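Long-range contact in Thiol:disulfide interchange protein DsbA (Neisseria meningitidis serogroup B, PDB 2ZNM), which probably acts as a thiol:disulfide oxidoreductase of the thioredoxin family, exchanging disulfide bonds with proteins in the periplasm: residues A76-S81 against K121-A126. Sequence-based numbering, arbitrary orientation.
Sequences AAVNLS and KKLMRA
Methyl CD1 of L123 lies over one face of the flat A77-V78 peptide group, 3.6 Å from V78 N and 3.7 Å from A77 C. The other flat group nearby, the R125 guanidinium, keeps within its own helix, with K122 CA 3.6 Å above one face, over the centre. L123 CG stands anti to its backbone N (chi1 -174°), which brings CG toward 76-81, and the next torsion turns CD1 onto that helix. There CD1 also meets A77 CB and V78 CG2, the V78 and L123 side chains crossing at a slant, and S81 OG at 3.4 Å. The S81 hydroxyl sits between its own N and carbonyl carbon (chi1 56°) and turns back onto the helix. It lies close to two carbonyl oxygens there, A77 O at 2.7 Å and V78 O. The two helices belong to the helical domain that DsbA proteins insert into the thioredoxin fold, here between strands 55-61 and 153-156, and they cross at 110°. The small residues A77 and A126 mark their close approach, at 5.0 Å between CA atoms. A126 CB, from 121-126, presses against A77 O and lies 3.7 Å from S81 CB, with L80 CB more loosely beside it. At the more exposed margin K122 reaches past the end of 76-81, its CE 3.5 Å from S81 O, a carbon contact rather than a charge pairing. Beyond the interface L123 also packs on L83 and F118, while V78 leans on Y32, close in sequence to C34 and C37, the predicted redox-active pair.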
loop_
_atom_site.group_PDB
_atom_site.type_symbol
_atom_site.label_atom_id
_atom_site.label_comp_id
_atom_site.label_asym_id
_atom_site.label_seq_id
_atom_site.Cartn_x
_atom_site.Cartn_y
_atom_site.Cartn_z
ATOM N N ALA A 76 -4.679 4.557 6.345
ATOM C CA ALA A 76 -3.969 4.581 7.611
ATOM C C ALA A 76 -4.861 4.080 8.731
ATOM O O ALA A 76 -4.408 3.332 9.573
ATOM C CB ALA A 76 -3.432 5.978 7.922
ATOM N N ALA A 77 -6.127 4.496 8.741
ATOM C CA ALA A 77 -7.085 4.050 9.757
ATOM C C ALA A 77 -7.231 2.522 9.790
ATOM O O ALA A 77 -7.142 1.913 10.857
ATOM C CB ALA A 77 -8.430 4.708 9.539
ATOM N N VAL A 78 -7.436 1.923 8.613
ATOM C CA VAL A 78 -7.577 0.478 8.437
ATOM C C VAL A 78 -6.356 -0.286 8.963
ATOM O O VAL A 78 -6.489 -1.204 9.790
ATOM C CB VAL A 78 -7.829 0.130 6.952
ATOM C CG1 VAL A 78 -7.827 -1.360 6.743
ATOM C CG2 VAL A 78 -9.170 0.730 6.458
ATOM N N ASN A 79 -5.173 0.098 8.484
ATOM C CA ASN A 79 -3.921 -0.490 8.942
ATOM C C ASN A 79 -3.765 -0.372 10.450
ATOM O O ASN A 79 -3.471 -1.365 11.123
ATOM C CB ASN A 79 -2.713 0.141 8.223
ATOM C CG ASN A 79 -1.384 -0.481 8.651
ATOM O OD1 ASN A 79 -1.326 -1.655 9.010
ATOM N ND2 ASN A 79 -0.313 0.313 8.627
ATOM N N LEU A 80 -3.973 0.835 10.982
ATOM C CA LEU A 80 -3.735 1.084 12.405
ATOM C C LEU A 80 -4.784 0.470 13.327
ATOM O O LEU A 80 -4.489 0.161 14.479
ATOM C CB LEU A 80 -3.581 2.579 12.689
ATOM C CG LEU A 80 -2.361 3.263 12.071
ATOM C CD1 LEU A 80 -2.362 4.710 12.475
ATOM C CD2 LEU A 80 -1.024 2.586 12.457
ATOM N N SER A 81 -6.004 0.299 12.827
ATOM C CA SER A 81 -7.063 -0.341 13.609
ATOM C C SER A 81 -6.884 -1.869 13.659
ATOM O O SER A 81 -7.504 -2.546 14.476
ATOM C CB SER A 81 -8.442 0.033 13.059
ATOM O OG SER A 81 -8.554 -0.297 11.678
ATOM N N LYS A 121 -16.811 1.607 14.602
ATOM C CA LYS A 121 -16.401 2.438 15.736
ATOM C C LYS A 121 -14.902 2.318 16.003
ATOM O O LYS A 121 -14.238 3.326 16.246
ATOM C CB LYS A 121 -17.198 2.072 16.994
ATOM C CG LYS A 121 -18.560 2.741 17.077
ATOM C CD LYS A 121 -19.432 2.176 18.191
ATOM C CE LYS A 121 -20.835 2.768 18.119
ATOM N NZ LYS A 121 -21.858 2.000 18.897
ATOM N N LYS A 122 -14.376 1.094 15.944
ATOM C CA LYS A 122 -12.933 0.854 16.104
ATOM C C LYS A 122 -12.119 1.477 14.973
ATOM O O LYS A 122 -11.053 2.050 15.201
ATOM C CB LYS A 122 -12.624 -0.643 16.222
ATOM C CG LYS A 122 -11.139 -0.948 16.321
ATOM C CD LYS A 122 -10.862 -2.399 16.636
ATOM C CE LYS A 122 -9.504 -2.539 17.325
ATOM N NZ LYS A 122 -9.450 -1.840 18.656
ATOM N N LEU A 123 -12.636 1.359 13.755
ATOM C CA LEU A 123 -12.024 1.966 12.592
ATOM C C LEU A 123 -11.952 3.487 12.689
ATOM O O LEU A 123 -10.960 4.094 12.276
ATOM C CB LEU A 123 -12.800 1.579 11.334
ATOM C CG LEU A 123 -12.204 2.018 9.998
ATOM C CD1 LEU A 123 -10.762 1.555 9.888
ATOM C CD2 LEU A 123 -13.034 1.498 8.840
HETATM N N MSE A 124 -13.015 4.091 13.207
HETATM C CA MSE A 124 -13.102 5.541 13.298
HETATM C C MSE A 124 -12.271 6.118 14.445
HETATM O O MSE A 124 -11.796 7.245 14.362
HETATM C CB MSE A 124 -14.565 5.991 13.373
HETATM C CG MSE A 124 -15.280 5.935 12.029
HETATM SE SE MSE A 124 -14.280 6.824 10.569
HETATM C CE MSE A 124 -13.561 5.293 9.611
ATOM N N ARG A 125 -12.093 5.323 15.497
ATOM C CA ARG A 125 -11.189 5.635 16.603
ATOM C C ARG A 125 -9.757 5.761 16.078
ATOM O O ARG A 125 -9.040 6.677 16.446
ATOM C CB ARG A 125 -11.274 4.525 17.653
ATOM C CG ARG A 125 -11.551 5.003 19.059
ATOM C CD ARG A 125 -12.553 4.084 19.768
ATOM N NE ARG A 125 -12.150 2.673 19.737
ATOM C CZ ARG A 125 -12.995 1.640 19.754
ATOM N NH1 ARG A 125 -14.312 1.832 19.796
ATOM N NH2 ARG A 125 -12.517 0.404 19.722
ATOM N N ALA A 126 -9.354 4.845 15.201
ATOM C CA ALA A 126 -8.041 4.908 14.563
ATOM C C ALA A 126 -7.960 6.068 13.565
ATOM O O ALA A 126 -6.893 6.654 13.360
ATOM C CB ALA A 126 -7.720 3.592 13.863
#